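Local coordinates for translation initiation factor eIF2 assembly protein (PDB 4ZGP), which acts as an ATP-dependent folding chaperone that binds the gamma subunit of eIF2 and lets it assemble with the alpha and beta subunits, at residues V198-L203 / D240-F245; V244-I249 / D258-Y263; A48-P53 / E179-E184; C32-W37 / V113-W118. All coordinates share one frame; numbering follows the deposited sequence.

Contact 1 of 4, residues V198-L203 / D240-F245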
# COMPACT_ATOMS: atom_id res chain seq x y z
N VAL A 198 -13.90 -4.69 0.72
CA VAL A 198 -14.84 -4.75 -0.36
C VAL A 198 -15.07 -6.20 -0.75
O VAL A 198 -14.12 -6.93 -1.00
CB VAL A 198 -14.34 -3.98 -1.61
CG1 VAL A 198 -15.34 -4.12 -2.74
CG2 VAL A 198 -14.11 -2.50 -1.27
N LYS A 199 -16.33 -6.61 -0.81
CA LYS A 199 -16.66 -7.98 -1.21
C LYS A 199 -17.84 -7.93 -2.15
O LYS A 199 -18.83 -7.25 -1.88
CB LYS A 199 -16.97 -8.85 0.02
CG LYS A 199 -17.29 -10.29 -0.33
CD LYS A 199 -17.97 -11.00 0.83
CE LYS A 199 -16.98 -11.31 1.90
NZ LYS A 199 -17.54 -12.22 2.97
N SER A 200 -17.72 -8.64 -3.27
CA SER A 200 -18.68 -8.56 -4.37
C SER A 200 -19.00 -7.12 -4.72
O SER A 200 -20.16 -6.75 -4.86
CB SER A 200 -19.95 -9.35 -4.03
OG SER A 200 -19.58 -10.63 -3.54
N LYS A 201 -17.95 -6.30 -4.82
CA LYS A 201 -18.05 -4.89 -5.19
C LYS A 201 -18.84 -4.03 -4.21
O LYS A 201 -19.22 -2.90 -4.52
CB LYS A 201 -18.65 -4.76 -6.59
CG LYS A 201 -17.76 -5.31 -7.70
CD LYS A 201 -16.36 -4.70 -7.62
CE LYS A 201 -15.60 -4.83 -8.94
NZ LYS A 201 -14.20 -4.36 -8.80
N ARG A 202 -19.06 -4.55 -3.01
CA ARG A 202 -19.74 -3.74 -2.02
C ARG A 202 -18.84 -3.49 -0.79
O ARG A 202 -18.03 -4.33 -0.42
CB ARG A 202 -21.06 -4.42 -1.61
CG ARG A 202 -22.06 -4.47 -2.77
CD ARG A 202 -23.25 -5.38 -2.48
NE ARG A 202 -23.91 -5.04 -1.22
CZ ARG A 202 -24.78 -4.05 -1.08
NH1 ARG A 202 -25.12 -3.30 -2.13
NH2 ARG A 202 -25.32 -3.81 0.10
N LEU A 203 -18.99 -2.33 -0.19
CA LEU A 203 -18.25 -2.00 1.02
C LEU A 203 -18.89 -2.67 2.24
O LEU A 203 -19.96 -2.24 2.67
CB LEU A 203 -18.23 -0.49 1.22
CG LEU A 203 -17.49 0.04 2.44
CD1 LEU A 203 -15.99 -0.08 2.24
CD2 LEU A 203 -17.87 1.51 2.68
N ASP A 240 -11.14 -6.95 -9.87
CA ASP A 240 -11.61 -8.03 -8.99
C ASP A 240 -12.79 -7.58 -8.11
O ASP A 240 -12.89 -6.42 -7.77
CB ASP A 240 -10.46 -8.52 -8.11
CG ASP A 240 -9.29 -9.03 -8.94
OD1 ASP A 240 -9.54 -9.74 -9.93
OD2 ASP A 240 -8.13 -8.73 -8.58
N PRO A 241 -13.69 -8.53 -7.76
CA PRO A 241 -14.86 -8.18 -6.95
C PRO A 241 -14.55 -7.96 -5.47
O PRO A 241 -15.29 -7.23 -4.79
CB PRO A 241 -15.77 -9.41 -7.12
CG PRO A 241 -14.81 -10.55 -7.28
CD PRO A 241 -13.67 -9.96 -8.12
N ASP A 242 -13.50 -8.61 -4.97
CA ASP A 242 -13.11 -8.49 -3.57
C ASP A 242 -11.70 -7.92 -3.45
O ASP A 242 -10.76 -8.41 -4.08
CB ASP A 242 -13.14 -9.84 -2.86
CG ASP A 242 -14.37 -10.69 -3.20
OD1 ASP A 242 -15.44 -10.15 -3.52
OD2 ASP A 242 -14.24 -11.93 -3.12
N PHE A 243 -11.54 -6.89 -2.62
CA PHE A 243 -10.22 -6.30 -2.41
C PHE A 243 -10.27 -5.39 -1.19
O PHE A 243 -11.32 -5.22 -0.57
CB PHE A 243 -9.76 -5.52 -3.68
CG PHE A 243 -10.68 -4.39 -4.10
CD1 PHE A 243 -11.79 -4.63 -4.91
CD2 PHE A 243 -10.43 -3.07 -3.71
CE1 PHE A 243 -12.63 -3.59 -5.32
CE2 PHE A 243 -11.26 -2.02 -4.12
CZ PHE A 243 -12.36 -2.28 -4.93
N VAL A 244 -9.12 -4.83 -0.83
CA VAL A 244 -9.02 -3.96 0.35
C VAL A 244 -8.36 -2.67 -0.08
O VAL A 244 -7.31 -2.73 -0.69
CB VAL A 244 -8.20 -4.63 1.44
CG1 VAL A 244 -8.13 -3.74 2.68
CG2 VAL A 244 -8.79 -6.05 1.79
N PHE A 245 -8.95 -1.52 0.21
CA PHE A 245 -8.29 -0.27 -0.20
C PHE A 245 -8.08 0.63 1.00
O PHE A 245 -8.88 0.63 1.93
CB PHE A 245 -9.06 0.44 -1.35
CG PHE A 245 -10.43 1.00 -1.00
CD1 PHE A 245 -11.56 0.20 -1.05
CD2 PHE A 245 -10.60 2.35 -0.75
CE1 PHE A 245 -12.82 0.74 -0.79
CE2 PHE A 245 -11.86 2.90 -0.49
CZ PHE A 245 -12.97 2.10 -0.50
O HOH W 1 -17.45 -11.91 -4.32

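Contact 2 of 4, residues V244-I249 / D258-Y263. With ADP (adenosine-5'-diphosphate), chain C.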
# COMPACT_ATOMS: atom_id res chain seq x y z
N VAL A 244 -9.12 -4.83 -0.83
CA VAL A 244 -9.02 -3.96 0.35
C VAL A 244 -8.36 -2.67 -0.08
O VAL A 244 -7.31 -2.73 -0.69
CB VAL A 244 -8.20 -4.63 1.44
CG1 VAL A 244 -8.13 -3.74 2.68
CG2 VAL A 244 -8.79 -6.05 1.79
N PHE A 245 -8.95 -1.52 0.21
CA PHE A 245 -8.29 -0.27 -0.20
C PHE A 245 -8.08 0.63 1.00
O PHE A 245 -8.88 0.63 1.93
CB PHE A 245 -9.06 0.44 -1.35
CG PHE A 245 -10.43 1.00 -1.00
CD1 PHE A 245 -11.56 0.20 -1.05
CD2 PHE A 245 -10.60 2.35 -0.75
CE1 PHE A 245 -12.82 0.74 -0.79
CE2 PHE A 245 -11.86 2.90 -0.49
CZ PHE A 245 -12.97 2.10 -0.50
N ASP A 246 -6.94 1.34 1.02
CA ASP A 246 -6.63 2.25 2.12
C ASP A 246 -6.93 3.66 1.65
O ASP A 246 -6.69 3.99 0.49
CB ASP A 246 -5.17 2.14 2.57
CG ASP A 246 -4.86 0.81 3.24
OD1 ASP A 246 -5.80 0.14 3.71
OD2 ASP A 246 -3.68 0.42 3.28
N VAL A 247 -7.49 4.48 2.53
CA VAL A 247 -7.86 5.84 2.16
C VAL A 247 -7.40 6.83 3.20
O VAL A 247 -7.36 6.52 4.37
CB VAL A 247 -9.37 5.99 1.99
CG1 VAL A 247 -9.81 5.21 0.83
CG2 VAL A 247 -10.11 5.54 3.25
N TYR A 248 -7.04 8.02 2.73
CA TYR A 248 -6.69 9.12 3.61
C TYR A 248 -7.73 10.21 3.38
O TYR A 248 -7.94 10.66 2.26
CB TYR A 248 -5.29 9.64 3.32
CG TYR A 248 -4.93 10.85 4.16
CD1 TYR A 248 -5.00 10.79 5.55
CD2 TYR A 248 -4.51 12.03 3.57
CE1 TYR A 248 -4.67 11.90 6.34
CE2 TYR A 248 -4.16 13.15 4.35
CZ TYR A 248 -4.25 13.08 5.73
OH TYR A 248 -3.92 14.18 6.51
N ILE A 249 -8.41 10.63 4.45
CA ILE A 249 -9.48 11.61 4.29
C ILE A 249 -9.07 12.87 5.02
O ILE A 249 -8.79 12.85 6.20
CB ILE A 249 -10.82 11.08 4.81
CG1 ILE A 249 -11.22 9.84 3.99
CG2 ILE A 249 -11.91 12.15 4.68
CD1 ILE A 249 -12.52 9.16 4.42
N ASP A 258 -3.78 2.90 -1.15
CA ASP A 258 -3.25 1.61 -1.56
C ASP A 258 -4.41 0.67 -1.84
O ASP A 258 -5.53 0.92 -1.40
CB ASP A 258 -2.33 1.01 -0.48
CG ASP A 258 -1.37 -0.05 -1.03
OD1 ASP A 258 -1.23 -0.22 -2.26
OD2 ASP A 258 -0.72 -0.71 -0.21
N ILE A 259 -4.13 -0.38 -2.59
CA ILE A 259 -5.11 -1.45 -2.84
C ILE A 259 -4.37 -2.76 -2.58
O ILE A 259 -3.26 -2.97 -3.06
CB ILE A 259 -5.71 -1.40 -4.28
CG1 ILE A 259 -6.46 -0.07 -4.53
CG2 ILE A 259 -6.69 -2.58 -4.49
CD1 ILE A 259 -7.15 0.04 -5.89
N ASN A 260 -4.99 -3.65 -1.81
CA ASN A 260 -4.39 -4.92 -1.43
C ASN A 260 -5.35 -6.09 -1.64
O ASN A 260 -6.55 -5.86 -1.72
CB ASN A 260 -3.96 -4.87 0.02
CG ASN A 260 -2.75 -4.00 0.23
OD1 ASN A 260 -1.67 -4.31 -0.25
ND2 ASN A 260 -2.93 -2.91 0.95
N PRO A 261 -4.84 -7.33 -1.71
CA PRO A 261 -5.78 -8.45 -1.93
C PRO A 261 -6.73 -8.70 -0.76
O PRO A 261 -6.42 -8.40 0.38
CB PRO A 261 -4.84 -9.65 -2.12
CG PRO A 261 -3.56 -9.05 -2.63
CD PRO A 261 -3.43 -7.77 -1.83
N PHE A 262 -7.90 -9.25 -1.07
CA PHE A 262 -8.86 -9.67 -0.04
C PHE A 262 -8.40 -11.04 0.43
O PHE A 262 -8.86 -12.07 -0.07
CB PHE A 262 -10.28 -9.71 -0.62
CG PHE A 262 -11.37 -9.85 0.41
CD1 PHE A 262 -11.91 -8.73 1.03
CD2 PHE A 262 -11.90 -11.10 0.71
CE1 PHE A 262 -12.93 -8.84 1.96
CE2 PHE A 262 -12.93 -11.22 1.64
CZ PHE A 262 -13.44 -10.10 2.28
N TYR A 263 -7.46 -11.04 1.36
CA TYR A 263 -6.76 -12.26 1.77
C TYR A 263 -6.03 -11.98 3.07
O TYR A 263 -5.54 -10.87 3.28
CB TYR A 263 -5.80 -12.69 0.66
CG TYR A 263 -5.21 -14.05 0.89
CD1 TYR A 263 -5.98 -15.20 0.69
CD2 TYR A 263 -3.90 -14.20 1.31
CE1 TYR A 263 -5.44 -16.47 0.90
CE2 TYR A 263 -3.36 -15.47 1.53
CZ TYR A 263 -4.14 -16.59 1.33
OH TYR A 263 -3.62 -17.85 1.53
PB ADP C . 0.55 -0.41 3.14
O1B ADP C . -0.77 -0.50 2.38
O2B ADP C . 1.58 -1.43 2.70
O3B ADP C . 0.31 -0.25 4.63
PA ADP C . 0.59 2.39 2.41
O1A ADP C . -0.90 2.24 2.57
O2A ADP C . 1.23 2.97 1.16
O3A ADP C . 1.29 0.96 2.67
O5' ADP C . 1.09 3.29 3.65
C5' ADP C . 1.74 2.73 4.80
C4' ADP C . 1.79 3.86 5.81
O4' ADP C . 2.80 4.79 5.41
C3' ADP C . 0.47 4.63 5.82
O3' ADP C . -0.34 4.23 6.92
C2' ADP C . 0.86 6.08 5.91
O2' ADP C . 0.74 6.57 7.25
C1' ADP C . 2.32 6.14 5.50
N9 ADP C . 2.38 6.76 4.15
C8 ADP C . 2.08 6.13 2.99
N7 ADP C . 2.23 6.98 1.93
C5 ADP C . 2.64 8.17 2.42
C6 ADP C . 2.99 9.49 1.84
N6 ADP C . 2.92 9.67 0.49
N1 ADP C . 3.37 10.48 2.68
C2 ADP C . 3.44 10.27 4.02
N3 ADP C . 3.14 9.09 4.61
C4 ADP C . 2.74 8.02 3.88
O HOH W 2 -5.30 -1.87 1.46

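Contact 3 of 4, residues A48-P53 / E179-E184. With ADP (adenosine-5'-diphosphate), chain C.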
# COMPACT_ATOMS: atom_id res chain seq x y z
N ALA A 48 2.85 10.26 -7.74
CA ALA A 48 3.93 9.29 -7.61
C ALA A 48 4.65 9.10 -8.92
O ALA A 48 4.10 9.38 -9.99
CB ALA A 48 3.37 7.93 -7.09
N LYS A 49 5.90 8.64 -8.85
CA LYS A 49 6.64 8.23 -10.04
C LYS A 49 6.98 6.77 -9.93
O LYS A 49 7.27 6.27 -8.84
CB LYS A 49 7.94 9.04 -10.20
CG LYS A 49 7.74 10.53 -10.37
CD LYS A 49 7.32 10.89 -11.78
CE LYS A 49 7.19 12.39 -11.96
NZ LYS A 49 6.83 12.76 -13.37
N VAL A 50 6.93 6.07 -11.05
CA VAL A 50 7.28 4.67 -11.04
C VAL A 50 8.49 4.38 -11.92
O VAL A 50 8.50 4.73 -13.10
CB VAL A 50 6.09 3.78 -11.51
CG1 VAL A 50 6.46 2.33 -11.41
CG2 VAL A 50 4.88 4.06 -10.65
N ILE A 51 9.51 3.76 -11.34
CA ILE A 51 10.65 3.29 -12.12
C ILE A 51 10.51 1.80 -12.41
O ILE A 51 10.63 0.97 -11.51
CB ILE A 51 11.97 3.56 -11.40
CG1 ILE A 51 12.13 5.07 -11.20
CG2 ILE A 51 13.13 2.99 -12.20
CD1 ILE A 51 13.27 5.44 -10.26
N LYS A 52 10.23 1.46 -13.67
CA LYS A 52 9.87 0.11 -14.04
C LYS A 52 10.41 -0.23 -15.43
O LYS A 52 10.18 0.52 -16.37
CB LYS A 52 8.35 -0.06 -14.01
CG LYS A 52 7.87 -1.51 -14.15
CD LYS A 52 6.35 -1.55 -14.26
CE LYS A 52 5.81 -2.98 -14.37
NZ LYS A 52 6.20 -3.83 -13.21
N PRO A 53 11.14 -1.34 -15.55
CA PRO A 53 11.51 -2.19 -14.41
C PRO A 53 12.54 -1.54 -13.50
O PRO A 53 13.19 -0.56 -13.87
CB PRO A 53 12.09 -3.44 -15.08
CG PRO A 53 12.52 -3.00 -16.42
CD PRO A 53 11.55 -1.92 -16.84
N GLU A 179 9.22 -3.10 -9.54
CA GLU A 179 9.17 -1.68 -9.85
C GLU A 179 9.54 -0.92 -8.60
O GLU A 179 9.27 -1.38 -7.49
CB GLU A 179 7.78 -1.28 -10.35
CG GLU A 179 6.69 -1.62 -9.34
CD GLU A 179 5.31 -1.71 -9.95
OE1 GLU A 179 5.20 -2.15 -11.11
OE2 GLU A 179 4.33 -1.36 -9.26
N LEU A 180 10.20 0.22 -8.79
CA LEU A 180 10.49 1.12 -7.70
C LEU A 180 9.51 2.28 -7.75
O LEU A 180 9.49 3.07 -8.70
CB LEU A 180 11.94 1.62 -7.78
CG LEU A 180 12.27 2.72 -6.77
CD1 LEU A 180 12.04 2.24 -5.37
CD2 LEU A 180 13.72 3.18 -6.94
N VAL A 181 8.72 2.38 -6.70
CA VAL A 181 7.73 3.42 -6.59
C VAL A 181 8.23 4.51 -5.66
O VAL A 181 8.64 4.24 -4.54
CB VAL A 181 6.38 2.86 -6.06
CG1 VAL A 181 5.36 3.98 -5.92
CG2 VAL A 181 5.87 1.76 -6.98
N LEU A 182 8.17 5.75 -6.13
CA LEU A 182 8.45 6.89 -5.28
C LEU A 182 7.19 7.75 -5.19
O LEU A 182 6.80 8.42 -6.14
CB LEU A 182 9.64 7.70 -5.84
CG LEU A 182 10.91 6.87 -5.98
CD1 LEU A 182 11.99 7.65 -6.73
CD2 LEU A 182 11.43 6.40 -4.60
N LYS A 183 6.53 7.71 -4.04
CA LYS A 183 5.36 8.54 -3.81
C LYS A 183 5.76 9.88 -3.25
O LYS A 183 6.59 9.94 -2.37
CB LYS A 183 4.42 7.84 -2.83
CG LYS A 183 4.03 6.47 -3.38
CD LYS A 183 3.07 5.77 -2.49
CE LYS A 183 3.69 5.49 -1.15
NZ LYS A 183 2.58 5.23 -0.21
N GLU A 184 5.13 10.95 -3.73
CA GLU A 184 5.39 12.26 -3.12
C GLU A 184 5.03 12.21 -1.64
O GLU A 184 3.94 11.79 -1.28
CB GLU A 184 4.60 13.37 -3.80
CG GLU A 184 4.79 14.70 -3.11
CD GLU A 184 4.42 15.88 -3.98
OE1 GLU A 184 4.15 15.68 -5.18
OE2 GLU A 184 4.41 17.00 -3.44
PB ADP C . 0.55 -0.41 3.14
O1B ADP C . -0.77 -0.50 2.38
O2B ADP C . 1.58 -1.43 2.70
O3B ADP C . 0.31 -0.25 4.63
PA ADP C . 0.59 2.39 2.41
O1A ADP C . -0.90 2.24 2.57
O2A ADP C . 1.23 2.97 1.16
O3A ADP C . 1.29 0.96 2.67
O5' ADP C . 1.09 3.29 3.65
C5' ADP C . 1.74 2.73 4.80
C4' ADP C . 1.79 3.86 5.81
O4' ADP C . 2.80 4.79 5.41
C3' ADP C . 0.47 4.63 5.82
O3' ADP C . -0.34 4.23 6.92
C2' ADP C . 0.86 6.08 5.91
O2' ADP C . 0.74 6.57 7.25
C1' ADP C . 2.32 6.14 5.50
N9 ADP C . 2.38 6.76 4.15
C8 ADP C . 2.08 6.13 2.99
N7 ADP C . 2.23 6.98 1.93
C5 ADP C . 2.64 8.17 2.42
C6 ADP C . 2.99 9.49 1.84
N6 ADP C . 2.92 9.67 0.49
N1 ADP C . 3.37 10.48 2.68
C2 ADP C . 3.44 10.27 4.02
N3 ADP C . 3.14 9.09 4.61
C4 ADP C . 2.74 8.02 3.88

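Contact 4 of 4, residues C32-W37 / V113-W118. With ADP (adenosine-5'-diphosphate), chain C.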
# COMPACT_ATOMS: atom_id res chain seq x y z
N CYS A 32 -2.94 -5.91 -7.91
CA CYS A 32 -2.68 -5.00 -6.80
C CYS A 32 -1.30 -4.34 -6.87
O CYS A 32 -0.96 -3.56 -5.97
CB CYS A 32 -2.82 -5.73 -5.46
SG CYS A 32 -4.56 -5.98 -5.07
N GLN A 33 -0.51 -4.66 -7.89
CA GLN A 33 0.76 -3.96 -8.05
C GLN A 33 0.51 -2.47 -8.21
O GLN A 33 -0.45 -2.07 -8.88
CB GLN A 33 1.53 -4.45 -9.28
CG GLN A 33 1.93 -5.90 -9.33
CD GLN A 33 2.47 -6.25 -10.72
OE1 GLN A 33 3.67 -6.22 -10.95
NE2 GLN A 33 1.57 -6.55 -11.65
N PHE A 34 1.38 -1.64 -7.64
CA PHE A 34 1.20 -0.19 -7.72
C PHE A 34 1.01 0.29 -9.17
O PHE A 34 0.11 1.06 -9.47
CB PHE A 34 2.40 0.54 -7.09
CG PHE A 34 2.16 1.99 -6.88
CD1 PHE A 34 1.61 2.45 -5.69
CD2 PHE A 34 2.51 2.90 -7.86
CE1 PHE A 34 1.39 3.80 -5.50
CE2 PHE A 34 2.27 4.25 -7.68
CZ PHE A 34 1.72 4.70 -6.50
N SER A 35 1.88 -0.17 -10.05
CA SER A 35 1.78 0.25 -11.45
C SER A 35 0.43 -0.14 -12.06
O SER A 35 -0.07 0.56 -12.93
CB SER A 35 2.91 -0.35 -12.28
OG SER A 35 2.94 -1.76 -12.20
N SER A 36 -0.17 -1.23 -11.60
CA SER A 36 -1.44 -1.65 -12.18
C SER A 36 -2.59 -0.74 -11.77
O SER A 36 -3.49 -0.49 -12.56
CB SER A 36 -1.76 -3.11 -11.82
OG SER A 36 -0.77 -3.98 -12.35
N TRP A 37 -2.60 -0.23 -10.55
CA TRP A 37 -3.77 0.55 -10.18
C TRP A 37 -3.52 2.04 -10.19
O TRP A 37 -4.46 2.84 -10.29
CB TRP A 37 -4.33 0.08 -8.83
CG TRP A 37 -3.41 0.19 -7.64
CD1 TRP A 37 -2.67 -0.81 -7.08
CD2 TRP A 37 -3.17 1.35 -6.84
NE1 TRP A 37 -1.97 -0.34 -6.01
CE2 TRP A 37 -2.25 0.98 -5.83
CE3 TRP A 37 -3.61 2.68 -6.90
CZ2 TRP A 37 -1.77 1.88 -4.88
CZ3 TRP A 37 -3.14 3.57 -5.94
CH2 TRP A 37 -2.22 3.17 -4.96
N VAL A 113 8.11 8.91 -0.32
CA VAL A 113 8.00 7.64 0.37
C VAL A 113 8.16 6.52 -0.65
O VAL A 113 7.41 6.46 -1.62
CB VAL A 113 6.64 7.50 1.10
CG1 VAL A 113 6.46 6.09 1.63
CG2 VAL A 113 6.52 8.51 2.25
N PRO A 114 9.17 5.65 -0.47
CA PRO A 114 9.44 4.60 -1.46
C PRO A 114 8.67 3.33 -1.18
O PRO A 114 8.36 3.07 -0.02
CB PRO A 114 10.93 4.34 -1.28
CG PRO A 114 11.12 4.56 0.24
CD PRO A 114 10.20 5.70 0.58
N LYS A 115 8.37 2.55 -2.21
CA LYS A 115 7.83 1.18 -2.01
C LYS A 115 8.16 0.36 -3.25
O LYS A 115 8.57 0.93 -4.27
CB LYS A 115 6.32 1.21 -1.72
CG LYS A 115 5.47 1.73 -2.87
CD LYS A 115 3.95 1.78 -2.54
CE LYS A 115 3.34 0.38 -2.59
NZ LYS A 115 1.88 0.35 -2.20
N LEU A 116 8.03 -0.96 -3.19
CA LEU A 116 8.10 -1.75 -4.42
C LEU A 116 6.67 -2.02 -4.86
O LEU A 116 5.78 -1.20 -4.60
CB LEU A 116 8.92 -3.03 -4.25
CG LEU A 116 10.37 -2.85 -3.78
CD1 LEU A 116 11.13 -4.16 -3.89
CD2 LEU A 116 11.11 -1.73 -4.54
N ASN A 117 6.43 -3.14 -5.54
CA ASN A 117 5.15 -3.30 -6.21
C ASN A 117 3.99 -3.30 -5.23
O ASN A 117 2.91 -2.83 -5.58
CB ASN A 117 5.10 -4.59 -7.04
CG ASN A 117 6.27 -4.72 -8.03
OD1 ASN A 117 7.44 -4.54 -7.67
ND2 ASN A 117 5.95 -5.06 -9.28
N TRP A 118 4.18 -3.85 -4.03
CA TRP A 118 3.02 -3.95 -3.12
C TRP A 118 3.20 -3.28 -1.77
O TRP A 118 2.27 -2.64 -1.29
CB TRP A 118 2.64 -5.41 -2.86
CG TRP A 118 2.33 -6.19 -4.10
CD1 TRP A 118 1.12 -6.27 -4.75
CD2 TRP A 118 3.25 -6.97 -4.85
NE1 TRP A 118 1.25 -7.07 -5.87
CE2 TRP A 118 2.54 -7.52 -5.95
CE3 TRP A 118 4.61 -7.27 -4.70
CZ2 TRP A 118 3.15 -8.34 -6.89
CZ3 TRP A 118 5.21 -8.09 -5.63
CH2 TRP A 118 4.48 -8.62 -6.72
PB ADP C . 0.55 -0.41 3.14
O1B ADP C . -0.77 -0.50 2.38
O2B ADP C . 1.58 -1.43 2.70
O3B ADP C . 0.31 -0.25 4.63
PA ADP C . 0.59 2.39 2.41
O1A ADP C . -0.90 2.24 2.57
O2A ADP C . 1.23 2.97 1.16
O3A ADP C . 1.29 0.96 2.67
O5' ADP C . 1.09 3.29 3.65
C5' ADP C . 1.74 2.73 4.80
C4' ADP C . 1.79 3.86 5.81
O4' ADP C . 2.80 4.79 5.41
C3' ADP C . 0.47 4.63 5.82
O3' ADP C . -0.34 4.23 6.92
C2' ADP C . 0.86 6.08 5.91
O2' ADP C . 0.74 6.57 7.25
C1' ADP C . 2.32 6.14 5.50
N9 ADP C . 2.38 6.76 4.15
C8 ADP C . 2.08 6.13 2.99
N7 ADP C . 2.23 6.98 1.93
C5 ADP C . 2.64 8.17 2.42
C6 ADP C . 2.99 9.49 1.84
N6 ADP C . 2.92 9.67 0.49
N1 ADP C . 3.37 10.48 2.68
C2 ADP C . 3.44 10.27 4.02
N3 ADP C . 3.14 9.09 4.61
C4 ADP C . 2.74 8.02 3.88
O HOH W 3 0.64 -1.17 -4.33

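Contact 1 of 4, residues V198-L203 / D240-F245
Val198 and Phe243 pair through two backbone bonds, Val198 N to Phe243 O at 2.9 Å and Phe243 N to Val198 O at 3.0 Å, an antiparallel hydrogen-bonded pair. Beyond it the 198-203 chain reverses in a type I' turn, which closes on itself through Lys199 and Arg202, while the N-H groups of Ser200 and Lys201 go to the loop before strand 243-250. Ser200 N points almost straight at Asp242 OD1 (2.7 Å, 173°). A water joins the same OD1 to Ser200 OG. Lys201 N donates to Pro241 O at 2.8 Å; in the modelled conformer, one of two, Lys201 NZ also reaches Asp240 O from above the carbonyl plane. With an alanine here instead of Asp242, Ser200 N would probably lose its acceptor and the water one of its two holds. On the apolar side, CB of Val198 sits over the Phe243 ring, 4.1 Å from its centroid, while CG2 meets the edge of Phe245 at CE1 (3.5 Å). Leu232 of helix 221-233 packs on Val198 and Phe243, Ile228 of that helix lies against Phe245, and strand 253-261 adds Ile259 beside both rings.

Contact 2 of 4, residues V244-I249 / D258-Y263
Val244 faces Asn260 and Asp246 faces Asp258 as antiparallel hydrogen-bonded pairs, with Phe245 opposite Ile259 in the non-hydrogen-bonded pair between them. Asn260 N gives Val244 O a nearly straight bond of 2.7 Å (166°), and Asp246 N reaches Asp258 O at 2.8 Å. Val244 stands with CG1 anti to its backbone N, which leaves CG2 on the side of Pro261 and Phe262; there it touches Pro261 O at 3.6 Å and the Phe262 ring at CD1. On the other face, CB of Phe245 rests 4.1 Å from CG1 of Ile259. The strands form the beta hairpin 243-250/253-261, their short axes 157° apart, and the face carrying Asp246, Asp258 and Asn260 belongs to the nucleotide site of this ATP-grasp protein. Asp246 and Asn260 both keep CG beside their own N, whereas Asp258 swings it away (chi1 -159°), placing OD2 2.6 Å from O1B of ADP; its OD1 pairs with Lys115. Asp246 is gripped by two salt bridges, OD1 to Arg195 and OD2 to Arg209. Asn260 turns ND2 toward a water at 2.6 Å, which in turn donates weakly to Val244 O, and the same ND2 makes a weak bond to Asp258 OD2. Asp258 and Asn260 are also inferred to bind magnesium.

Contact 3 of 4, residues A48-P53 / E179-E184
Ile51 and Leu180 lie side by side on one face of an antiparallel ladder, and their backbones are tied by two bonds: Ile51 N to Leu180 O at 2.7 Å and Leu180 N to Ile51 O at 2.9 Å. Lys49 and Leu182 repeat the pattern, and the N-H angles of all four bonds fall between 167° and 172°. Close packing marks the face of Leu180 and Leu182. CD1 of Ile51 meets CD2 of Leu180 at 4.0 Å and lies slightly farther from CD1 of Leu182, while Ile101 of helix 95-107 touches all three residues.

On the other face the Val50/Val181 pair is looser, CG2 to CG2 4.4 Å, though Phe34 of helix 34-40 packs against both residues. The solvent side lies at Lys49, whose tail leads away, and at exposed Lys52. Lys52 runs out with CG anti to its N and bends only at its last torsion (chi4 58°), bringing NZ within 2.9 Å of OE1 of the buried Glu179, on that oxygen's anti lone pair. The same OE1 is also bonded to Ser35 OG, and Lys52 NZ to Ser177 OG, so the bridge has a partner behind each charge. A glutamine in place of Glu179 would probably leave the Lys52 ammonium without its countercharge.

At the opposite end Lys183, resting on Ala48 through CG, bends at chi3 and carries NZ to N7 (2.8 Å) and O2A of ADP, while Glu184 O accepts from N6. A strand that offers a lysine to the alpha-phosphate and a backbone carbonyl to the adenine amino group is characteristic of the ATP-grasp nucleotide site.

Contact 4 of 4, residues C32-W37 / V113-W118
Gln33 and Asn117 both set CG beside their own backbone N (chi1 -61° and -53°), and with this matching start the two side chains run alongside each other until their amides lie nearly coplanar, 2° apart. Asn117 ND2 then donates to Gln33 OE1 at 3.1 Å, in the carbonyl plane and on a lone pair. Both amides have further partners: Gln33 NE2 bonds Leu30 O, Asn117 OD1 takes Glu179 N, and ND2 also serves Ser177 O. The indole of Trp118 lies along Gln33, whose CG is 3.7 Å from CZ2; the NE1 proton goes to Val29 O. Asn117 CB lies over a face of that indole, toward its rim.

Gln33 is the N-cap of helix 34-40. The first turn of this helix is held to the loop that follows strand 112-115 by Phe34 N, which donates to Asn117 O at 2.8 Å in the carbonyl plane, so a backbone N-H at the helix start is satisfied by the other segment. The Phe34 side chain meets Lys115 at about a right angle, CD1 lying 4.0 Å from the lysine CD.

Lys115 bends at chi3 to bring NZ within 3.1 Å of Trp118 O, approached from above the carbonyl plane; NZ also faces the nucleotide site. A water 2.9 Å from Lys115 NZ accepts from it and from Trp37 NE1, bridging helix and strand, while Val113 CG2 packs 3.7 Å from C6 of the adenine.

Overall arrangement
Contacts 2 and 4 are buried, each centred about 7 Å from the chain centre, whereas contacts 1 and 3 are partly buried and lie on opposite sides of it, their centres about 25 Å apart. Contacts 1 and 2 share Val244 and Phe245 on strand 243-250 of the five-stranded sheet; contacts 3 and 4 meet on the three-stranded sheet, where strands 180-184 and 112-115 are neighbours. Contact 1 satisfies turn amides and contact 3 has at one end a salt bridge between an exposed lysine and a buried glutamate, while the buried pair carries acids, amides and a lysine. Lys115 of contact 4 reaches Asp258 of contact 2, joining the two sheets beside ADP, which contacts 2, 3 and 4 all touch.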